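PDB 6V3T: dopamine N-acetyltransferase-like Protein from Tribolium castaneum, which binds acetyl-CoA and probably transfers acyl groups from it and longer-chain acyl-CoAs to the amine of serotonin, as in melatonin biosynthesis. Local coordinates for residues Y116-I121 and G154-K159; I138-F143 and A171-F176; V160-L165 and K206-V211. All coordinates share one frame; numbering follows the deposited sequence.

Contact 1: Y116-I121 and G154-K159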
loop_
_atom_site.group_PDB
_atom_site.type_symbol
_atom_site.label_atom_id
_atom_site.label_comp_id
_atom_site.label_asym_id
_atom_site.label_seq_id
_atom_site.Cartn_x
_atom_site.Cartn_y
_atom_site.Cartn_z
ATOM N N TYR A 116 13.972 -14.441 -4.853
ATOM C CA TYR A 116 14.482 -14.620 -3.466
ATOM C C TYR A 116 14.140 -16.019 -2.939
ATOM O O TYR A 116 14.444 -16.304 -1.764
ATOM C CB TYR A 116 13.926 -13.517 -2.560
ATOM C CG TYR A 116 14.461 -12.154 -2.905
ATOM C CD1 TYR A 116 15.748 -11.793 -2.549
ATOM C CD2 TYR A 116 13.704 -11.240 -3.622
ATOM C CE1 TYR A 116 16.265 -10.547 -2.868
ATOM C CE2 TYR A 116 14.205 -9.990 -3.950
ATOM C CZ TYR A 116 15.490 -9.643 -3.572
ATOM O OH TYR A 116 16.006 -8.424 -3.890
ATOM N N ASN A 117 13.535 -16.858 -3.782
ATOM C CA ASN A 117 13.173 -18.261 -3.451
ATOM C C ASN A 117 12.379 -18.299 -2.136
ATOM O O ASN A 117 12.935 -18.757 -1.135
ATOM C CB ASN A 117 14.422 -19.138 -3.375
ATOM C CG ASN A 117 14.103 -20.550 -2.942
ATOM O OD1 ASN A 117 12.968 -21.003 -3.085
ATOM N ND2 ASN A 117 15.092 -21.242 -2.395
ATOM N N VAL A 118 11.127 -17.837 -2.157
ATOM C CA VAL A 118 10.220 -17.786 -0.974
ATOM C C VAL A 118 8.806 -18.106 -1.446
ATOM O O VAL A 118 8.548 -17.956 -2.655
ATOM C CB VAL A 118 10.268 -16.413 -0.279
ATOM C CG1 VAL A 118 11.664 -16.092 0.246
ATOM C CG2 VAL A 118 9.758 -15.293 -1.185
ATOM N N ASP A 119 7.934 -18.512 -0.523
ATOM C CA ASP A 119 6.551 -18.978 -0.820
ATOM C C ASP A 119 5.540 -17.950 -0.301
ATOM O O ASP A 119 4.398 -17.965 -0.799
ATOM C CB ASP A 119 6.278 -20.363 -0.219
ATOM C CG ASP A 119 7.334 -21.421 -0.525
ATOM O OD1 ASP A 119 7.976 -21.338 -1.590
ATOM O OD2 ASP A 119 7.510 -22.326 0.316
ATOM N N LYS A 120 5.941 -17.113 0.667
ATOM C CA LYS A 120 5.133 -15.987 1.212
ATOM C C LYS A 120 5.992 -14.720 1.226
ATOM O O LYS A 120 7.222 -14.847 1.361
ATOM C CB LYS A 120 4.599 -16.322 2.612
ATOM C CG LYS A 120 5.648 -16.634 3.677
ATOM C CD LYS A 120 5.056 -17.106 4.998
ATOM C CE LYS A 120 6.081 -17.272 6.105
ATOM N NZ LYS A 120 5.452 -17.783 7.347
ATOM N N ILE A 121 5.363 -13.550 1.066
ATOM C CA ILE A 121 6.018 -12.208 1.148
ATOM C C ILE A 121 5.171 -11.292 2.033
ATOM O O ILE A 121 3.944 -11.171 1.788
ATOM C CB ILE A 121 6.223 -11.574 -0.243
ATOM C CG1 ILE A 121 7.197 -12.375 -1.108
ATOM C CG2 ILE A 121 6.673 -10.128 -0.116
ATOM C CD1 ILE A 121 7.226 -11.942 -2.557
ATOM N N GLY A 154 8.476 -14.597 11.257
ATOM C CA GLY A 154 9.432 -15.469 10.554
ATOM C C GLY A 154 9.330 -15.342 9.048
ATOM O O GLY A 154 9.589 -16.349 8.366
ATOM N N PHE A 155 8.974 -14.154 8.546
ATOM C CA PHE A 155 9.067 -13.779 7.108
ATOM C C PHE A 155 10.534 -13.517 6.749
ATOM O O PHE A 155 11.342 -13.255 7.669
ATOM C CB PHE A 155 8.185 -12.568 6.794
ATOM C CG PHE A 155 6.710 -12.876 6.744
ATOM C CD1 PHE A 155 5.936 -12.838 7.894
ATOM C CD2 PHE A 155 6.097 -13.217 5.548
ATOM C CE1 PHE A 155 4.581 -13.121 7.848
ATOM C CE2 PHE A 155 4.743 -13.500 5.507
ATOM C CZ PHE A 155 3.988 -13.448 6.657
ATOM N N LYS A 156 10.865 -13.614 5.458
ATOM C CA LYS A 156 12.251 -13.472 4.932
ATOM C C LYS A 156 12.379 -12.227 4.054
ATOM O O LYS A 156 13.490 -11.681 4.006
ATOM C CB LYS A 156 12.653 -14.697 4.113
ATOM C CG LYS A 156 12.797 -15.989 4.910
ATOM C CD LYS A 156 12.953 -17.215 4.038
ATOM C CE LYS A 156 13.571 -18.381 4.776
ATOM N NZ LYS A 156 13.649 -19.581 3.911
ATOM N N LEU A 157 11.299 -11.815 3.373
ATOM C CA LEU A 157 11.272 -10.643 2.448
ATOM C C LEU A 157 10.072 -9.746 2.754
ATOM O O LEU A 157 8.936 -10.248 2.796
ATOM C CB LEU A 157 11.177 -11.117 0.998
ATOM C CG LEU A 157 11.391 -10.026 -0.053
ATOM C CD1 LEU A 157 12.847 -9.972 -0.476
ATOM C CD2 LEU A 157 10.504 -10.244 -1.260
ATOM N N VAL A 158 10.327 -8.445 2.895
ATOM C CA VAL A 158 9.277 -7.396 3.015
ATOM C C VAL A 158 9.286 -6.610 1.710
ATOM O O VAL A 158 10.384 -6.340 1.185
ATOM C CB VAL A 158 9.505 -6.487 4.239
ATOM C CG1 VAL A 158 8.452 -5.395 4.341
ATOM C CG2 VAL A 158 9.561 -7.291 5.535
ATOM N N LYS A 159 8.100 -6.297 1.202
ATOM C CA LYS A 159 7.908 -5.610 -0.095
ATOM C C LYS A 159 6.847 -4.525 0.102
ATOM O O LYS A 159 5.976 -4.702 0.989
ATOM C CB LYS A 159 7.555 -6.649 -1.162
ATOM C CG LYS A 159 7.080 -6.099 -2.498
ATOM C CD LYS A 159 5.598 -6.163 -2.639
ATOM C CE LYS A 159 5.013 -5.219 -3.658
ATOM N NZ LYS A 159 3.548 -5.429 -3.754
#
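L157 lays one methyl over the ring of Y116 and turns the other to I121, so this leucine bridges the two ends of the 116-121 segment. With CG anti to the backbone N (chi1 -170°), the branch is carried toward that segment. L157 CD1 then sits over one face of Y116, 3.6 Å from the centroid of the tyrosine ring, a CH-pi contact shifted toward the CG-CD2 side of the ring; the leucine comes in perpendicular to the tyrosine side chain. L157 CD2 reaches I121 CD1 at 3.9 Å, and here the two side chains run alongside each other in a common direction.

More aliphatic packing flanks this core. I121 CG2 touches K159 CB at 3.7 Å, while at the outer end V118 and K156 pass antiparallel, with V118 CG1 and K156 CD 4.2 Å apart.

A second aromatic contact involves charge. K120 starts with CG between its backbone N and carbonyl carbon (chi1 59°) and then runs extended across one face of F155. K120 CE lies 4.2 Å from the centroid of the F155 ring, a CH-pi contact, and K120 NZ, 4.7 Å from the same F155 centroid, makes a cation-pi contact close to the ring normal. The pi face would be expected to give the ammonium group of this exposed lysine a modest electrostatic attraction.

The polar end of Y116 turns elsewhere, its OH bonding to E179. The contact joins the starts of strands 120-129 and 157-162, parallel neighbours joined by the right-handed beta-alpha-beta crossover through helix 138-152; a Schellman motif with G154 at C-prime ends that helix. L157 and K159 pair with F122 through the backbone, helix 112-115 packs on V118 and I121, and strand 67-77 reaches K120 and F155.

Contact 2: I138-F143 and A171-F176. With ACO (acetyl coenzyme *a), chain G.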
loop_
_atom_site.group_PDB
_atom_site.type_symbol
_atom_site.label_atom_id
_atom_site.label_comp_id
_atom_site.label_asym_id
_atom_site.label_seq_id
_atom_site.Cartn_x
_atom_site.Cartn_y
_atom_site.Cartn_z
ATOM N N ILE A 138 5.651 9.836 11.525
ATOM C CA ILE A 138 4.772 8.735 12.016
ATOM C C ILE A 138 4.870 7.549 11.054
ATOM O O ILE A 138 5.028 6.422 11.522
ATOM C CB ILE A 138 3.327 9.230 12.182
ATOM C CG1 ILE A 138 3.294 10.460 13.096
ATOM C CG2 ILE A 138 2.428 8.099 12.660
ATOM C CD1 ILE A 138 1.994 10.701 13.795
ATOM N N ALA A 139 4.768 7.801 9.754
ATOM C CA ALA A 139 4.896 6.770 8.704
ATOM C C ALA A 139 6.189 5.999 8.935
ATOM O O ALA A 139 6.137 4.770 9.082
ATOM C CB ALA A 139 4.882 7.406 7.342
ATOM N N LYS A 140 7.299 6.726 8.988
ATOM C CA LYS A 140 8.644 6.149 9.218
ATOM C C LYS A 140 8.583 5.164 10.392
ATOM O O LYS A 140 9.297 4.152 10.334
ATOM C CB LYS A 140 9.671 7.253 9.478
ATOM C CG LYS A 140 10.341 7.805 8.230
ATOM C CD LYS A 140 11.160 9.036 8.470
ATOM C CE LYS A 140 12.629 8.737 8.618
ATOM N NZ LYS A 140 13.343 9.855 9.270
ATOM N N GLU A 141 7.789 5.458 11.422
ATOM C CA GLU A 141 7.695 4.598 12.628
ATOM C C GLU A 141 6.858 3.371 12.293
ATOM O O GLU A 141 7.290 2.263 12.633
ATOM C CB GLU A 141 7.114 5.342 13.831
ATOM C CG GLU A 141 8.178 5.796 14.792
ATOM C CD GLU A 141 9.082 4.667 15.253
ATOM O OE1 GLU A 141 8.550 3.718 15.867
ATOM O OE2 GLU A 141 10.316 4.728 14.971
ATOM N N LEU A 142 5.702 3.581 11.662
ATOM C CA LEU A 142 4.780 2.501 11.232
ATOM C C LEU A 142 5.553 1.496 10.385
ATOM O O LEU A 142 5.450 0.293 10.661
ATOM C CB LEU A 142 3.638 3.116 10.424
ATOM C CG LEU A 142 2.620 3.893 11.247
ATOM C CD1 LEU A 142 1.764 4.776 10.355
ATOM C CD2 LEU A 142 1.760 2.937 12.057
ATOM N N PHE A 143 6.311 2.002 9.410
ATOM C CA PHE A 143 7.180 1.215 8.500
ATOM C C PHE A 143 8.163 0.362 9.313
ATOM O O PHE A 143 8.112 -0.868 9.179
ATOM C CB PHE A 143 7.916 2.136 7.525
ATOM C CG PHE A 143 8.114 1.555 6.150
ATOM C CD1 PHE A 143 8.521 0.240 5.984
ATOM C CD2 PHE A 143 7.894 2.326 5.023
ATOM C CE1 PHE A 143 8.695 -0.289 4.718
ATOM C CE2 PHE A 143 8.084 1.798 3.759
ATOM C CZ PHE A 143 8.476 0.490 3.612
ATOM N N ALA A 171 11.233 4.035 3.016
ATOM C CA ALA A 171 11.839 2.772 2.563
ATOM C C ALA A 171 13.349 2.968 2.416
ATOM O O ALA A 171 14.088 2.153 2.957
ATOM C CB ALA A 171 11.191 2.332 1.278
ATOM N N GLU A 172 13.780 4.022 1.726
ATOM C CA GLU A 172 15.221 4.356 1.570
ATOM C C GLU A 172 15.856 4.332 2.960
ATOM O O GLU A 172 16.924 3.725 3.114
ATOM C CB GLU A 172 15.428 5.736 0.936
ATOM C CG GLU A 172 16.269 5.720 -0.331
ATOM C CD GLU A 172 15.477 5.825 -1.630
ATOM O OE1 GLU A 172 14.290 6.185 -1.578
ATOM O OE2 GLU A 172 16.049 5.543 -2.691
ATOM N N CYS A 173 15.201 4.955 3.939
ATOM C CA CYS A 173 15.789 5.209 5.278
ATOM C C CYS A 173 15.958 3.904 6.052
ATOM O O CYS A 173 16.891 3.859 6.853
ATOM C CB CYS A 173 14.992 6.210 6.108
ATOM S SG CYS A 173 15.730 7.866 6.089
ATOM N N LEU A 174 15.113 2.890 5.827
ATOM C CA LEU A 174 15.241 1.558 6.491
ATOM C C LEU A 174 16.094 0.610 5.632
ATOM O O LEU A 174 16.263 -0.545 6.039
ATOM C CB LEU A 174 13.850 0.972 6.744
ATOM C CG LEU A 174 13.006 1.670 7.810
ATOM C CD1 LEU A 174 11.533 1.321 7.655
ATOM C CD2 LEU A 174 13.474 1.308 9.206
ATOM N N GLY A 175 16.603 1.072 4.484
ATOM C CA GLY A 175 17.600 0.359 3.659
ATOM C C GLY A 175 16.973 -0.539 2.603
ATOM O O GLY A 175 17.650 -1.448 2.119
ATOM N N PHE A 176 15.727 -0.287 2.224
ATOM C CA PHE A 176 15.037 -1.024 1.141
ATOM C C PHE A 176 15.720 -0.737 -0.200
ATOM O O PHE A 176 16.147 0.402 -0.452
ATOM C CB PHE A 176 13.562 -0.639 1.078
ATOM C CG PHE A 176 12.710 -1.340 2.094
ATOM C CD1 PHE A 176 13.025 -1.284 3.439
ATOM C CD2 PHE A 176 11.599 -2.066 1.701
ATOM C CE1 PHE A 176 12.239 -1.942 4.375
ATOM C CE2 PHE A 176 10.812 -2.716 2.637
ATOM C CZ PHE A 176 11.134 -2.655 3.972
HETATM N N1A ACO G . 7.311 16.918 1.350
HETATM C C2A ACO G . 8.526 16.366 1.233
HETATM N N3A ACO G . 8.910 15.291 1.942
HETATM C C4A ACO G . 8.077 14.709 2.818
HETATM C C5A ACO G . 6.750 15.264 2.994
HETATM C C6A ACO G . 6.403 16.431 2.195
HETATM N N6A ACO G . 5.193 16.986 2.317
HETATM N N7A ACO G . 6.132 14.518 3.906
HETATM C C8A ACO G . 6.997 13.559 4.295
HETATM N N9A ACO G . 8.155 13.695 3.651
HETATM C C1B ACO G . 9.287 12.795 3.818
HETATM C C2B ACO G . 10.146 13.110 5.011
HETATM O O2B ACO G . 11.220 13.958 4.661
HETATM C C3B ACO G . 10.619 11.728 5.382
HETATM O O3B ACO G . 11.692 11.365 4.546
HETATM P P3B ACO G . 13.167 11.421 5.148
HETATM O O7A ACO G . 14.045 11.736 3.955
HETATM O O8A ACO G . 13.009 12.576 6.122
HETATM O O9A ACO G . 13.299 10.004 5.701
HETATM C C4B ACO G . 9.491 10.804 5.023
HETATM O O4B ACO G . 8.719 11.520 4.095
HETATM C C5B ACO G . 8.646 10.433 6.198
HETATM O O5B ACO G . 7.707 11.439 6.510
HETATM P P1A ACO G . 6.598 11.016 7.563
HETATM O O1A ACO G . 7.178 9.955 8.464
HETATM O O2A ACO G . 5.909 12.188 8.180
HETATM O O3A ACO G . 5.520 10.402 6.552
HETATM P P2A ACO G . 3.999 10.894 6.665
HETATM O O4A ACO G . 3.603 10.748 8.124
HETATM O O5A ACO G . 3.891 12.267 6.051
HETATM O O6A ACO G . 3.344 9.837 5.581
HETATM C CBP ACO G . 1.836 9.611 3.558
HETATM C CCP ACO G . 2.000 9.949 5.048
HETATM C CDP ACO G . 2.901 8.599 3.171
HETATM C CEP ACO G . 2.004 10.923 2.817
HETATM C CAP ACO G . 0.410 9.056 3.193
HETATM O OAP ACO G . -0.533 10.134 3.244
HETATM C C9P ACO G . 0.204 8.344 1.806
HETATM O O9P ACO G . -0.227 8.967 0.834
HETATM N N8P ACO G . 0.492 7.007 1.699
HETATM C C7P ACO G . 0.415 6.223 0.462
HETATM C C6P ACO G . 1.666 5.378 0.140
HETATM C C5P ACO G . 1.388 3.951 -0.299
HETATM O O5P ACO G . 1.789 3.006 0.343
HETATM N N4P ACO G . 0.720 3.783 -1.439
HETATM C C3P ACO G . 0.520 2.473 -2.095
HETATM C C2P ACO G . -0.932 2.004 -2.327
HETATM S S1P ACO G . -1.468 2.114 -4.021
HETATM C C ACO G . -3.149 2.298 -3.920
HETATM O O ACO G . -3.793 1.717 -3.058
HETATM C CH3 ACO G . -3.896 3.164 -4.892
#
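F143 directs a ring edge at the face of F176, where helix 138-152 meets the end of helix 165-174 in the acetyl-CoA-binding half of this GNAT fold. The pair is T-shaped, with centroids 5.1 Å apart and planes at 72°; F143 CE1 comes to 3.5 Å from F176 CZ.

Aliphatic groups fill in round the F143 ring. L174 CD1 meets F143 CD1 at 3.6 Å, and A171 CB lies 4.0 Å from F143 CE2. G175, with positive phi, ends helix 165-174 in a Schellman motif, and the chain turns there to bring F176 back against F143.

The ligand contacts lie one turn back toward the start of helix 138-152. K140 runs past the ribose carbon C5B and turns at its third torsion (chi3 98°), which lays CE and NZ beside O9A of the 3'-phosphate; K140 NZ is 3.6 Å from acetyl-CoA O9A. C173 SG approaches the same oxygen from a direction roughly at right angles to the lysine. Replacing K140 by an alanine removes the long chain, and the 3'-phosphate would probably lose a nearby positive charge and C5B its aliphatic cover. G137 N also bonds to acetyl-CoA. On the pyrophosphate, K140 N gives O1A an almost straight hydrogen bond, 3.3 Å long with an N-H...O angle of 175°.

Contact 3: V160-L165 and K206-V211. With ACO (acetyl coenzyme *a), chain G.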
loop_
_atom_site.group_PDB
_atom_site.type_symbol
_atom_site.label_atom_id
_atom_site.label_comp_id
_atom_site.label_asym_id
_atom_site.label_seq_id
_atom_site.Cartn_x
_atom_site.Cartn_y
_atom_site.Cartn_z
ATOM N N VAL A 160 6.951 -3.437 -0.665
ATOM C CA VAL A 160 6.038 -2.259 -0.588
ATOM C C VAL A 160 5.843 -1.668 -1.988
ATOM O O VAL A 160 6.867 -1.405 -2.698
ATOM C CB VAL A 160 6.565 -1.190 0.390
ATOM C CG1 VAL A 160 7.972 -0.722 0.024
ATOM C CG2 VAL A 160 5.608 -0.009 0.488
ATOM N N ASP A 161 4.582 -1.457 -2.366
ATOM C CA ASP A 161 4.237 -0.768 -3.630
ATOM C C ASP A 161 4.322 0.722 -3.332
ATOM O O ASP A 161 3.306 1.285 -2.921
ATOM C CB ASP A 161 2.874 -1.211 -4.157
ATOM C CG ASP A 161 2.935 -2.510 -4.931
ATOM O OD1 ASP A 161 3.562 -2.515 -6.009
ATOM O OD2 ASP A 161 2.375 -3.499 -4.445
ATOM N N ALA A 162 5.512 1.299 -3.478
ATOM C CA ALA A 162 5.836 2.671 -3.029
ATOM C C ALA A 162 5.426 3.667 -4.108
ATOM O O ALA A 162 6.288 4.053 -4.919
ATOM C CB ALA A 162 7.308 2.777 -2.705
ATOM N N THR A 163 4.156 4.049 -4.117
ATOM C CA THR A 163 3.579 4.967 -5.126
ATOM C C THR A 163 3.886 6.412 -4.734
ATOM O O THR A 163 4.101 7.239 -5.629
ATOM C CB THR A 163 2.073 4.778 -5.203
ATOM O OG1 THR A 163 1.632 5.162 -3.905
ATOM C CG2 THR A 163 1.665 3.360 -5.524
ATOM N N SER A 164 3.860 6.692 -3.433
ATOM C CA SER A 164 4.245 7.997 -2.845
ATOM C C SER A 164 5.764 8.023 -2.705
ATOM O O SER A 164 6.322 7.015 -2.272
ATOM C CB SER A 164 3.574 8.214 -1.521
ATOM O OG SER A 164 3.839 9.513 -1.021
ATOM N N LEU A 165 6.403 9.124 -3.071
ATOM C CA LEU A 165 7.876 9.267 -2.951
ATOM C C LEU A 165 8.251 9.503 -1.475
ATOM O O LEU A 165 9.376 9.129 -1.068
ATOM C CB LEU A 165 8.322 10.394 -3.883
ATOM C CG LEU A 165 9.327 11.384 -3.315
ATOM C CD1 LEU A 165 10.733 10.842 -3.453
ATOM C CD2 LEU A 165 9.206 12.721 -4.023
ATOM N N LYS A 206 7.890 2.897 -7.416
ATOM C CA LYS A 206 8.936 1.900 -7.123
ATOM C C LYS A 206 8.307 0.766 -6.341
ATOM O O LYS A 206 7.595 1.061 -5.360
ATOM C CB LYS A 206 10.049 2.495 -6.270
ATOM C CG LYS A 206 11.082 3.312 -7.018
ATOM C CD LYS A 206 11.956 4.065 -6.057
ATOM C CE LYS A 206 13.202 4.635 -6.681
ATOM N NZ LYS A 206 14.085 5.163 -5.623
ATOM N N VAL A 207 8.560 -0.466 -6.775
ATOM C CA VAL A 207 8.480 -1.670 -5.907
ATOM C C VAL A 207 9.812 -1.752 -5.157
ATOM O O VAL A 207 10.864 -1.665 -5.806
ATOM C CB VAL A 207 8.152 -2.942 -6.709
ATOM C CG1 VAL A 207 8.257 -4.197 -5.858
ATOM C CG2 VAL A 207 6.766 -2.850 -7.321
ATOM N N MET A 208 9.742 -1.839 -3.830
ATOM C CA MET A 208 10.910 -1.767 -2.923
ATOM C C MET A 208 10.819 -2.921 -1.932
ATOM O O MET A 208 9.712 -3.383 -1.644
ATOM C CB MET A 208 10.956 -0.429 -2.181
ATOM C CG MET A 208 10.915 0.763 -3.122
ATOM S SD MET A 208 11.150 2.372 -2.327
ATOM C CE MET A 208 12.939 2.382 -2.152
ATOM N N THR A 209 11.967 -3.345 -1.431
ATOM C CA THR A 209 12.183 -4.685 -0.854
ATOM C C THR A 209 13.319 -4.621 0.165
ATOM O O THR A 209 14.314 -3.918 -0.103
ATOM C CB THR A 209 12.473 -5.668 -1.989
ATOM O OG1 THR A 209 11.222 -6.301 -2.252
ATOM C CG2 THR A 209 13.554 -6.678 -1.665
ATOM N N LYS A 210 13.178 -5.356 1.266
ATOM C CA LYS A 210 14.293 -5.650 2.187
ATOM C C LYS A 210 14.199 -7.104 2.621
ATOM O O LYS A 210 13.064 -7.598 2.776
ATOM C CB LYS A 210 14.256 -4.725 3.399
ATOM C CG LYS A 210 15.617 -4.515 4.045
ATOM C CD LYS A 210 15.542 -3.793 5.359
ATOM C CE LYS A 210 16.873 -3.733 6.074
ATOM N NZ LYS A 210 16.680 -3.845 7.539
ATOM N N VAL A 211 15.358 -7.734 2.814
ATOM C CA VAL A 211 15.510 -9.139 3.291
ATOM C C VAL A 211 15.750 -9.082 4.805
ATOM O O VAL A 211 16.540 -8.223 5.231
ATOM C CB VAL A 211 16.663 -9.836 2.542
ATOM C CG1 VAL A 211 16.666 -11.338 2.776
ATOM C CG2 VAL A 211 16.646 -9.526 1.048
HETATM N N1A ACO G . 7.311 16.918 1.350
HETATM C C2A ACO G . 8.526 16.366 1.233
HETATM N N3A ACO G . 8.910 15.291 1.942
HETATM C C4A ACO G . 8.077 14.709 2.818
HETATM C C5A ACO G . 6.750 15.264 2.994
HETATM C C6A ACO G . 6.403 16.431 2.195
HETATM N N6A ACO G . 5.193 16.986 2.317
HETATM N N7A ACO G . 6.132 14.518 3.906
HETATM C C8A ACO G . 6.997 13.559 4.295
HETATM N N9A ACO G . 8.155 13.695 3.651
HETATM C C1B ACO G . 9.287 12.795 3.818
HETATM C C2B ACO G . 10.146 13.110 5.011
HETATM O O2B ACO G . 11.220 13.958 4.661
HETATM C C3B ACO G . 10.619 11.728 5.382
HETATM O O3B ACO G . 11.692 11.365 4.546
HETATM P P3B ACO G . 13.167 11.421 5.148
HETATM O O7A ACO G . 14.045 11.736 3.955
HETATM O O8A ACO G . 13.009 12.576 6.122
HETATM O O9A ACO G . 13.299 10.004 5.701
HETATM C C4B ACO G . 9.491 10.804 5.023
HETATM O O4B ACO G . 8.719 11.520 4.095
HETATM C C5B ACO G . 8.646 10.433 6.198
HETATM O O5B ACO G . 7.707 11.439 6.510
HETATM P P1A ACO G . 6.598 11.016 7.563
HETATM O O1A ACO G . 7.178 9.955 8.464
HETATM O O2A ACO G . 5.909 12.188 8.180
HETATM O O3A ACO G . 5.520 10.402 6.552
HETATM P P2A ACO G . 3.999 10.894 6.665
HETATM O O4A ACO G . 3.603 10.748 8.124
HETATM O O5A ACO G . 3.891 12.267 6.051
HETATM O O6A ACO G . 3.344 9.837 5.581
HETATM C CBP ACO G . 1.836 9.611 3.558
HETATM C CCP ACO G . 2.000 9.949 5.048
HETATM C CDP ACO G . 2.901 8.599 3.171
HETATM C CEP ACO G . 2.004 10.923 2.817
HETATM C CAP ACO G . 0.410 9.056 3.193
HETATM O OAP ACO G . -0.533 10.134 3.244
HETATM C C9P ACO G . 0.204 8.344 1.806
HETATM O O9P ACO G . -0.227 8.967 0.834
HETATM N N8P ACO G . 0.492 7.007 1.699
HETATM C C7P ACO G . 0.415 6.223 0.462
HETATM C C6P ACO G . 1.666 5.378 0.140
HETATM C C5P ACO G . 1.388 3.951 -0.299
HETATM O O5P ACO G . 1.789 3.006 0.343
HETATM N N4P ACO G . 0.720 3.783 -1.439
HETATM C C3P ACO G . 0.520 2.473 -2.095
HETATM C C2P ACO G . -0.932 2.004 -2.327
HETATM S S1P ACO G . -1.468 2.114 -4.021
HETATM C C ACO G . -3.149 2.298 -3.920
HETATM O O ACO G . -3.793 1.717 -3.058
HETATM C CH3 ACO G . -3.896 3.164 -4.892
#
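V160 CG1 sits between its own backbone N and carbonyl carbon (chi1 57°), which brings it to 3.7 Å from M208 CB on the neighbouring strand. M208 places CG anti to its carbonyl carbon (chi1 -54°) and continues extended to SD, so the sulfur arrives 3.9 Å from A162 CB. V160 and M208 thus run side by side, with A162 beyond them on the same face of the sheet. On the other face D161 and V207 also lie alongside each other, and the carboxylate oxygen D161 OD1 comes to 3.5 Å from V207 CG2.

Four backbone hydrogen bonds hold the antiparallel pairing, part of the mixed sheet of the GNAT fold. V160 and M208 form one hydrogen-bonded pair: V160 N to M208 O is 2.9 Å, and M208 N to V160 O is 3.1 Å. A162 and K206 form the next, where A162 N meets K206 O at 2.8 Å and K206 N reaches A162 O at 3.2 Å. Between them D161 and V207 make a non-hydrogen-bonded pair.

Inverse gamma turns centred on D161 and A162 fall on the last two strand residues, just before the chain leaves the sheet at T163. T163 and S164, both acetyl-CoA-binding residues, follow the strand end and line the acetyl-CoA pocket. T163 OG1 is 3.0 Å from the pantetheine nitrogen N4P of acetyl-CoA and is hydrogen-bonded to E25; S164 CB packs on C6P of the same arm. D161 itself is tied by a salt bridge to K159 and a hydrogen bond to N107.

Strand 157-162 lies between parallel strand 120-129 and antiparallel strand 204-211, which in turn pairs with the edge strand 177-183. Helix 165-174 covers A162 and M208 on one face.

Following the chain from the N terminus, strand 120-129 leads into helix 138-152 and then strand 157-162; contact 1 closes this beta-alpha-beta unit at the starts of its two strands. Contact 2 opens inside that loop, at the beginning of the helix, and closes beyond it at 171-176, so contacts 1 and 2 cross. Contact 3 opens after contact 1 has closed and runs to 206-211, also crossing contact 2. Strand 157-162 serves both sheet contacts, and V158 N probably bonds to K210 O between them. F176 packs against V158 and K210, tying the helix pair to the sheet, while contacts 2 and 3 both touch acetyl-CoA.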